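Local atomic coordinates of tapirin (Caldicellulosiruptor kristjanssonii, PDB entry 6N2B), a protein that probably attaches the bacterium to cellulose, belonging to the tapirin family of cellulose-binding proteins, and carries a calcium ion in its C-terminal domain. Residues 247-252 with 415-420; 267-272 with 410-415. One frame throughout, in Å; residues are numbered along the deposited sequence.

Overall arrangement
Interactions 1 and 2 lie side by side on the beta-helix domain. Their centres are about 8 Å apart. Strands 240-250 and 269-272 supply one half of each contact and are parallel neighbours in one sheet, probably joined by a hydrogen bond from Cys250 N to Tyr271 O. The other halves follow one another along the chain: helix 408-413, then the loop that leads on towards strand 436-441. Phe415 belongs to both. Lys251 ties the two contacts together through Ile412 O. Along the chain, interaction 2 is nested inside the loop closed by interaction 1. The segment that follows strand 393-396 is thus laid back across two earlier strands, away from the calcium site.

Interaction 1 (247-252 with 415-420); sequences NLICKG and FDFDSR
Strand 248-250 gives way to loop at Lys251, and the backbone of 415-420 passes at a distance, with Lys251 CA 9.1 Å from Phe417 CA. Residues 417-420 form a 3-10 turn, in which Ser419 N bonds to Asp416 O. Side chains bridge the gap. Lys251 extends from the strand end, and its NZ donates a hydrogen bond of 2.7 Å to Phe415 O. The C=O...N angle is 144°, and the donor is tilted 25° from the carbonyl plane. A bend at chi3 (81°) turns the end of the lysine towards this carbonyl. On the way its methylenes cross the Phe417 side chain at about a right angle, with CD 3.6 Å from Phe417 CD1. Ile249 brings its CD1 to 4.0 Å from Phe417 CZ. The Phe417 ring is also held by a T-shaped stack within its own segment: Phe415 CD2 stands over the centre of one face, 3.6 Å above the plane. Tyr229 of strand 227-230 stacks with Phe417 as well. Lys251 NZ also bonds to Ile412 O and weakly to Lys413 O. With a methionine at Lys251, these carbonyls would probably lose their shared charged donor, and the loop would be less firmly tied to the strand. A positive charge among carbonyls at the C-terminal end of helix 408-413 is likely to suit the helix dipole, while apolar packing holds the loop beside it.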
ATOM      1  N   ASN A 247      -0.425  -7.765   0.096  1.00 16.21           N
ATOM      2  CA  ASN A 247       0.778  -7.178  -0.475  1.00 24.13           C
ATOM      3  C   ASN A 247       0.542  -5.709  -0.815  1.00 25.55           C
ATOM      4  O   ASN A 247      -0.584  -5.296  -1.117  1.00 25.55           O
ATOM      5  CB  ASN A 247       1.247  -7.957  -1.733  1.00 20.49           C
ATOM      6  CG  ASN A 247       1.248  -9.482  -1.523  1.00 26.99           C
ATOM      7  OD1 ASN A 247       2.086 -10.017  -0.791  1.00 32.42           O
ATOM      8  ND2 ASN A 247       0.326 -10.179  -2.178  1.00 20.46           N
ATOM      9  N   LEU A 248       1.613  -4.918  -0.739  1.00 18.87           N
ATOM     10  CA  LEU A 248       1.638  -3.555  -1.266  1.00 15.61           C
ATOM     11  C   LEU A 248       2.875  -3.478  -2.141  1.00 19.40           C
ATOM     12  O   LEU A 248       3.983  -3.366  -1.617  1.00 25.55           O
ATOM     13  CB  LEU A 248       1.687  -2.516  -0.157  1.00 14.49           C
ATOM     14  CG  LEU A 248       1.508  -1.033  -0.522  1.00 17.38           C
ATOM     15  CD1 LEU A 248       1.245  -0.242   0.720  1.00 17.31           C
ATOM     16  CD2 LEU A 248       2.705  -0.419  -1.238  1.00 19.57           C
ATOM     17  N   ILE A 249       2.702  -3.526  -3.455  1.00 17.89           N
ATOM     18  CA  ILE A 249       3.820  -3.465  -4.396  1.00 23.00           C
ATOM     19  C   ILE A 249       3.816  -2.112  -5.096  1.00 16.94           C
ATOM     20  O   ILE A 249       2.834  -1.743  -5.750  1.00 18.07           O
ATOM     21  CB  ILE A 249       3.757  -4.594  -5.431  1.00 21.20           C
ATOM     22  CG1 ILE A 249       3.925  -5.952  -4.749  1.00 14.94           C
ATOM     23  CG2 ILE A 249       4.790  -4.336  -6.521  1.00 16.06           C
ATOM     24  CD1 ILE A 249       3.615  -7.118  -5.634  1.00 11.54           C
ATOM     25  N   CYS A 250       4.914  -1.382  -4.988  1.00 16.02           N
ATOM     26  CA  CYS A 250       5.048  -0.119  -5.699  1.00 19.52           C
ATOM     27  C   CYS A 250       6.263  -0.199  -6.603  1.00 21.16           C
ATOM     28  O   CYS A 250       7.391  -0.347  -6.119  1.00 22.17           O
ATOM     29  CB  CYS A 250       5.189   1.067  -4.753  1.00 18.98           C
ATOM     30  SG  CYS A 250       5.562   2.571  -5.699  1.00 17.96           S
ATOM     31  N   LYS A 251       6.042  -0.094  -7.909  1.00 20.62           N
ATOM     32  CA  LYS A 251       7.146  -0.198  -8.845  1.00 21.79           C
ATOM     33  C   LYS A 251       7.593   1.158  -9.382  1.00 26.25           C
ATOM     34  O   LYS A 251       8.466   1.210 -10.253  1.00 25.27           O
ATOM     35  CB  LYS A 251       6.777  -1.167  -9.962  1.00 19.26           C
ATOM     36  CG  LYS A 251       6.693  -2.599  -9.429  1.00 25.90           C
ATOM     37  CD  LYS A 251       7.018  -3.653 -10.476  1.00 36.92           C
ATOM     38  CE  LYS A 251       8.515  -3.870 -10.687  1.00 31.84           C
ATOM     39  NZ  LYS A 251       8.778  -5.132 -11.460  1.00 25.50           N
ATOM     40  N   GLY A 252       7.053   2.256  -8.838  1.00 26.49           N
ATOM     41  CA  GLY A 252       7.504   3.597  -9.147  1.00 24.35           C
ATOM     42  C   GLY A 252       8.500   4.172  -8.144  1.00 30.58           C
ATOM     43  O   GLY A 252       9.003   3.479  -7.250  1.00 23.34           O
ATOM     44  N   PHE A 415       9.213  -8.905 -12.558  1.00 34.43           N
ATOM     45  CA  PHE A 415       7.884  -9.099 -13.128  1.00 35.25           C
ATOM     46  C   PHE A 415       7.433  -7.817 -13.819  1.00 38.81           C
ATOM     47  O   PHE A 415       7.393  -6.748 -13.191  1.00 33.00           O
ATOM     48  CB  PHE A 415       6.888  -9.514 -12.049  1.00 35.45           C
ATOM     49  CG  PHE A 415       5.613 -10.061 -12.593  1.00 36.15           C
ATOM     50  CD1 PHE A 415       5.509 -11.394 -12.942  1.00 34.74           C
ATOM     51  CD2 PHE A 415       4.515  -9.239 -12.766  1.00 30.65           C
ATOM     52  CE1 PHE A 415       4.325 -11.900 -13.445  1.00 34.62           C
ATOM     53  CE2 PHE A 415       3.330  -9.741 -13.271  1.00 27.59           C
ATOM     54  CZ  PHE A 415       3.236 -11.071 -13.611  1.00 25.11           C
ATOM     55  N   ASP A 416       7.110  -7.924 -15.117  1.00 35.18           N
ATOM     56  CA  ASP A 416       6.663  -6.780 -15.917  1.00 34.82           C
ATOM     57  C   ASP A 416       5.132  -6.740 -15.886  1.00 32.76           C
ATOM     58  O   ASP A 416       4.440  -7.246 -16.773  1.00 28.18           O
ATOM     59  CB  ASP A 416       7.223  -6.880 -17.333  1.00 35.30           C
ATOM     60  CG  ASP A 416       6.822  -5.707 -18.218  1.00 41.13           C
ATOM     61  OD1 ASP A 416       6.092  -4.805 -17.746  1.00 41.10           O
ATOM     62  OD2 ASP A 416       7.244  -5.691 -19.397  1.00 37.47           O
ATOM     63  N   PHE A 417       4.606  -6.114 -14.824  1.00 36.50           N
ATOM     64  CA  PHE A 417       3.163  -6.066 -14.595  1.00 26.37           C
ATOM     65  C   PHE A 417       2.427  -5.559 -15.824  1.00 31.54           C
ATOM     66  O   PHE A 417       1.377  -6.095 -16.195  1.00 27.09           O
ATOM     67  CB  PHE A 417       2.844  -5.171 -13.390  1.00 20.12           C
ATOM     68  CG  PHE A 417       3.030  -5.846 -12.056  1.00 31.23           C
ATOM     69  CD1 PHE A 417       4.264  -5.812 -11.408  1.00 36.74           C
ATOM     70  CD2 PHE A 417       1.975  -6.507 -11.441  1.00 25.80           C
ATOM     71  CE1 PHE A 417       4.446  -6.430 -10.183  1.00 21.72           C
ATOM     72  CE2 PHE A 417       2.151  -7.132 -10.205  1.00 23.90           C
ATOM     73  CZ  PHE A 417       3.386  -7.089  -9.580  1.00 26.23           C
ATOM     74  N   ASP A 418       2.971  -4.532 -16.475  1.00 29.05           N
ATOM     75  CA  ASP A 418       2.298  -3.951 -17.629  1.00 31.46           C
ATOM     76  C   ASP A 418       2.190  -4.939 -18.771  1.00 30.06           C
ATOM     77  O   ASP A 418       1.238  -4.876 -19.555  1.00 38.32           O
ATOM     78  CB  ASP A 418       3.049  -2.716 -18.092  1.00 44.40           C
ATOM     79  CG  ASP A 418       2.402  -1.457 -17.634  1.00 47.37           C
ATOM     80  OD1 ASP A 418       1.178  -1.331 -17.874  1.00 70.26           O
ATOM     81  OD2 ASP A 418       3.109  -0.609 -17.040  1.00 45.50           O
ATOM     82  N   SER A 419       3.154  -5.852 -18.882  1.00 29.43           N
ATOM     83  CA  SER A 419       3.171  -6.794 -19.989  1.00 31.24           C
ATOM     84  C   SER A 419       1.972  -7.736 -19.973  1.00 28.77           C
ATOM     85  O   SER A 419       1.674  -8.356 -20.998  1.00 30.97           O
ATOM     86  CB  SER A 419       4.470  -7.598 -19.958  1.00 27.74           C
ATOM     87  OG  SER A 419       4.490  -8.492 -18.865  1.00 31.13           O
ATOM     88  N   ARG A 420       1.271  -7.847 -18.846  1.00 21.50           N
ATOM     89  CA  ARG A 420       0.188  -8.812 -18.732  1.00 25.11           C
ATOM     90  C   ARG A 420      -1.122  -8.338 -19.355  1.00 27.83           C
ATOM     91  O   ARG A 420      -2.070  -9.131 -19.433  1.00 28.46           O
ATOM     92  CB  ARG A 420      -0.036  -9.159 -17.260  1.00 25.23           C
ATOM     93  CG  ARG A 420       1.234  -9.466 -16.515  1.00 23.46           C
ATOM     94  CD  ARG A 420       2.059 -10.519 -17.230  1.00 26.41           C
ATOM     95  NE  ARG A 420       1.358 -11.793 -17.403  1.00 26.65           N
ATOM     96  CZ  ARG A 420       1.841 -12.817 -18.109  1.00 29.72           C
ATOM     97  NH1 ARG A 420       1.151 -13.938 -18.221  1.00 19.08           N
ATOM     98  NH2 ARG A 420       3.025 -12.717 -18.709  1.00 49.99           N
TER

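Interaction 2 (267-272 with 410-415); sequences KEIMYI and DDIKNF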
ATOM      1  N   LYS A 267       0.560  -8.291   5.379  1.00 25.03           N
ATOM      2  CA  LYS A 267       0.661  -9.670   5.840  1.00 18.46           C
ATOM      3  C   LYS A 267       1.785 -10.422   5.167  1.00 22.82           C
ATOM      4  O   LYS A 267       2.364 -11.325   5.773  1.00 34.13           O
ATOM      5  CB  LYS A 267      -0.649 -10.397   5.603  1.00 18.23           C
ATOM      6  CG  LYS A 267      -1.714  -9.940   6.556  1.00 21.81           C
ATOM      7  CD  LYS A 267      -3.073 -10.306   6.050  1.00 24.30           C
ATOM      8  CE  LYS A 267      -3.319 -11.797   6.149  1.00 19.77           C
ATOM      9  NZ  LYS A 267      -4.370 -12.194   5.161  1.00 33.82           N
ATOM     10  N   GLU A 268       2.113 -10.078   3.925  1.00 27.56           N
ATOM     11  CA  GLU A 268       3.163 -10.775   3.205  1.00 29.56           C
ATOM     12  C   GLU A 268       4.195  -9.750   2.788  1.00 27.65           C
ATOM     13  O   GLU A 268       4.998  -9.305   3.623  1.00 29.06           O
ATOM     14  CB  GLU A 268       2.569 -11.603   2.057  1.00 30.61           C
ATOM     15  CG  GLU A 268       1.720 -12.814   2.525  1.00 33.76           C
ATOM     16  CD  GLU A 268       2.437 -13.717   3.558  1.00 53.59           C
ATOM     17  OE1 GLU A 268       3.696 -13.784   3.541  1.00 54.41           O
ATOM     18  OE2 GLU A 268       1.738 -14.372   4.383  1.00 42.77           O
ATOM     19  N   ILE A 269       4.220  -9.317   1.526  1.00 19.34           N
ATOM     20  CA  ILE A 269       5.331  -8.536   0.989  1.00 21.61           C
ATOM     21  C   ILE A 269       4.914  -7.087   0.770  1.00 19.74           C
ATOM     22  O   ILE A 269       3.895  -6.810   0.124  1.00 17.11           O
ATOM     23  CB  ILE A 269       5.864  -9.144  -0.319  1.00 27.32           C
ATOM     24  CG1 ILE A 269       6.599 -10.458  -0.025  1.00 25.00           C
ATOM     25  CG2 ILE A 269       6.765  -8.143  -1.041  1.00 15.82           C
ATOM     26  CD1 ILE A 269       6.316 -11.578  -1.011  1.00 17.06           C
ATOM     27  N   MET A 270       5.717  -6.167   1.294  1.00 17.64           N
ATOM     28  CA  MET A 270       5.699  -4.765   0.894  1.00 25.29           C
ATOM     29  C   MET A 270       6.955  -4.511   0.068  1.00 17.23           C
ATOM     30  O   MET A 270       8.062  -4.451   0.611  1.00 18.71           O
ATOM     31  CB  MET A 270       5.635  -3.841   2.104  1.00 24.76           C
ATOM     32  CG  MET A 270       5.492  -2.373   1.769  1.00 15.16           C
ATOM     33  SD  MET A 270       5.356  -1.430   3.303  1.00 26.36           S
ATOM     34  CE  MET A 270       4.608   0.065   2.683  1.00 28.27           C
ATOM     35  N   TYR A 271       6.782  -4.391  -1.241  1.00 17.95           N
ATOM     36  CA  TYR A 271       7.883  -4.143  -2.162  1.00 23.71           C
ATOM     37  C   TYR A 271       7.910  -2.658  -2.501  1.00 19.21           C
ATOM     38  O   TYR A 271       6.934  -2.117  -3.034  1.00 18.40           O
ATOM     39  CB  TYR A 271       7.745  -4.999  -3.429  1.00 21.00           C
ATOM     40  CG  TYR A 271       8.847  -4.803  -4.459  1.00 19.12           C
ATOM     41  CD1 TYR A 271       8.874  -3.670  -5.271  1.00 22.64           C
ATOM     42  CD2 TYR A 271       9.861  -5.749  -4.622  1.00 23.06           C
ATOM     43  CE1 TYR A 271       9.874  -3.474  -6.217  1.00 24.89           C
ATOM     44  CE2 TYR A 271      10.868  -5.569  -5.574  1.00 26.90           C
ATOM     45  CZ  TYR A 271      10.864  -4.423  -6.368  1.00 27.91           C
ATOM     46  OH  TYR A 271      11.838  -4.210  -7.311  1.00 26.17           O
ATOM     47  N   ILE A 272       9.028  -2.013  -2.219  1.00 16.90           N
ATOM     48  CA  ILE A 272       9.204  -0.596  -2.496  1.00 22.07           C
ATOM     49  C   ILE A 272      10.357  -0.465  -3.480  1.00 27.17           C
ATOM     50  O   ILE A 272      11.531  -0.572  -3.096  1.00 28.68           O
ATOM     51  CB  ILE A 272       9.467   0.204  -1.221  1.00 23.82           C
ATOM     52  CG1 ILE A 272       8.342  -0.053  -0.211  1.00 24.31           C
ATOM     53  CG2 ILE A 272       9.635   1.680  -1.545  1.00 23.36           C
ATOM     54  CD1 ILE A 272       6.955   0.335  -0.694  1.00 17.22           C
ATOM     55  N   ASP A 410      13.812 -10.479  -6.164  1.00 32.04           N
ATOM     56  CA  ASP A 410      14.103 -10.481  -7.590  1.00 35.30           C
ATOM     57  C   ASP A 410      12.861 -10.836  -8.392  1.00 30.57           C
ATOM     58  O   ASP A 410      12.579 -10.200  -9.413  1.00 30.20           O
ATOM     59  CB  ASP A 410      15.262 -11.427  -7.902  1.00 37.66           C
ATOM     60  CG  ASP A 410      16.623 -10.814  -7.572  1.00 42.35           C
ATOM     61  OD1 ASP A 410      16.724  -9.567  -7.497  1.00 41.29           O
ATOM     62  OD2 ASP A 410      17.593 -11.582  -7.383  1.00 48.80           O
ATOM     63  N   ASP A 411      12.083 -11.809  -7.908  1.00 24.32           N
ATOM     64  CA  ASP A 411      10.828 -12.189  -8.552  1.00 25.44           C
ATOM     65  C   ASP A 411       9.969 -10.978  -8.892  1.00 29.94           C
ATOM     66  O   ASP A 411       9.431 -10.868 -10.000  1.00 37.15           O
ATOM     67  CB  ASP A 411      10.038 -13.126  -7.639  1.00 31.97           C
ATOM     68  CG  ASP A 411      10.647 -14.496  -7.539  1.00 38.90           C
ATOM     69  OD1 ASP A 411      11.562 -14.819  -8.335  1.00 47.86           O
ATOM     70  OD2 ASP A 411      10.199 -15.249  -6.651  1.00 37.94           O
ATOM     71  N   ILE A 412       9.814 -10.066  -7.938  1.00 29.06           N
ATOM     72  CA  ILE A 412       8.944  -8.914  -8.143  1.00 29.92           C
ATOM     73  C   ILE A 412       9.633  -7.866  -9.002  1.00 29.86           C
ATOM     74  O   ILE A 412       9.039  -7.328  -9.946  1.00 30.35           O
ATOM     75  CB  ILE A 412       8.497  -8.345  -6.784  1.00 29.91           C
ATOM     76  CG1 ILE A 412       7.576  -9.368  -6.096  1.00 22.56           C
ATOM     77  CG2 ILE A 412       7.845  -6.978  -6.970  1.00 19.01           C
ATOM     78  CD1 ILE A 412       7.065  -8.951  -4.755  1.00 16.90           C
ATOM     79  N   LYS A 413      10.902  -7.574  -8.703  1.00 30.20           N
ATOM     80  CA  LYS A 413      11.688  -6.691  -9.559  1.00 31.17           C
ATOM     81  C   LYS A 413      11.646  -7.145 -11.017  1.00 36.72           C
ATOM     82  O   LYS A 413      11.670  -6.315 -11.934  1.00 36.94           O
ATOM     83  CB  LYS A 413      13.130  -6.652  -9.051  1.00 33.73           C
ATOM     84  CG  LYS A 413      13.882  -5.353  -9.309  1.00 24.39           C
ATOM     85  CD  LYS A 413      15.383  -5.580  -9.215  1.00 38.70           C
ATOM     86  CE  LYS A 413      15.911  -5.429  -7.777  1.00 46.29           C
ATOM     87  NZ  LYS A 413      16.244  -4.014  -7.417  1.00 47.48           N
ATOM     88  N   ASN A 414      11.562  -8.451 -11.246  1.00 34.17           N
ATOM     89  CA  ASN A 414      11.658  -9.009 -12.582  1.00 34.03           C
ATOM     90  C   ASN A 414      10.310  -9.182 -13.253  1.00 36.76           C
ATOM     91  O   ASN A 414      10.271  -9.574 -14.424  1.00 42.73           O
ATOM     92  CB  ASN A 414      12.376 -10.365 -12.544  1.00 34.23           C
ATOM     93  CG  ASN A 414      13.888 -10.228 -12.375  1.00 37.17           C
ATOM     94  OD1 ASN A 414      14.477  -9.207 -12.743  1.00 35.40           O
ATOM     95  ND2 ASN A 414      14.521 -11.262 -11.824  1.00 34.14           N
ATOM     96  N   PHE A 415       9.213  -8.905 -12.558  1.00 34.43           N
ATOM     97  CA  PHE A 415       7.884  -9.099 -13.128  1.00 35.25           C
ATOM     98  C   PHE A 415       7.433  -7.817 -13.819  1.00 38.81           C
ATOM     99  O   PHE A 415       7.393  -6.748 -13.191  1.00 33.00           O
ATOM    100  CB  PHE A 415       6.888  -9.514 -12.049  1.00 35.45           C
ATOM    101  CG  PHE A 415       5.613 -10.061 -12.593  1.00 36.15           C
ATOM    102  CD1 PHE A 415       5.509 -11.394 -12.942  1.00 34.74           C
ATOM    103  CD2 PHE A 415       4.515  -9.239 -12.766  1.00 30.65           C
ATOM    104  CE1 PHE A 415       4.325 -11.900 -13.445  1.00 34.62           C
ATOM    105  CE2 PHE A 415       3.330  -9.741 -13.271  1.00 27.59           C
ATOM    106  CZ  PHE A 415       3.236 -11.071 -13.611  1.00 25.11           C
TER
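Ile412 O takes two donors, Phe415 N at 3.1 Å and Lys251 NZ, while the side chain of the same residue packs on Tyr271. Asn414 N bonds to Asp410 O at 2.7 Å.

The heart of the contact is apolar. Ile412 puts its CG2 methyl over one face of the Tyr271 ring, 3.5 Å from the centroid and 18° off the ring normal. This is a CH-pi contact, with the methyl displaced towards the CD2 rim. Tyr271 CG is anti to the backbone N (chi1 180°), which carries the ring out from the strand to the helix. The other branch of Ile412 serves a second partner: CD1 reaches Ile269 CG2 at 3.8 Å. Ile269 and Ile412 run past each other in opposite directions. Ile412 therefore packs on two strand residues at once, and Trp201 and Ile249 border it too.

Tyr271 OH makes a hydrogen bond with Gln273 OE1 and rests against the aliphatic start of the Lys413 side chain, with Lys413 CG 3.1 Å from the oxygen. The two side chains cross at about a right angle. Lys413 then bends at chi3 and chi4, and its NZ bonds to Tyr295 OH on the next parallel strand. The Tyr295 ring also meets that of Tyr271, their planes at about 35°.

On the strand, Ile269 and Tyr271 point at the helix, whereas Met270 between them points away and packs on Leu248. This alternation is consistent with a beta-helix coil, Met270 facing its interior and a short helix lying against the outer surface.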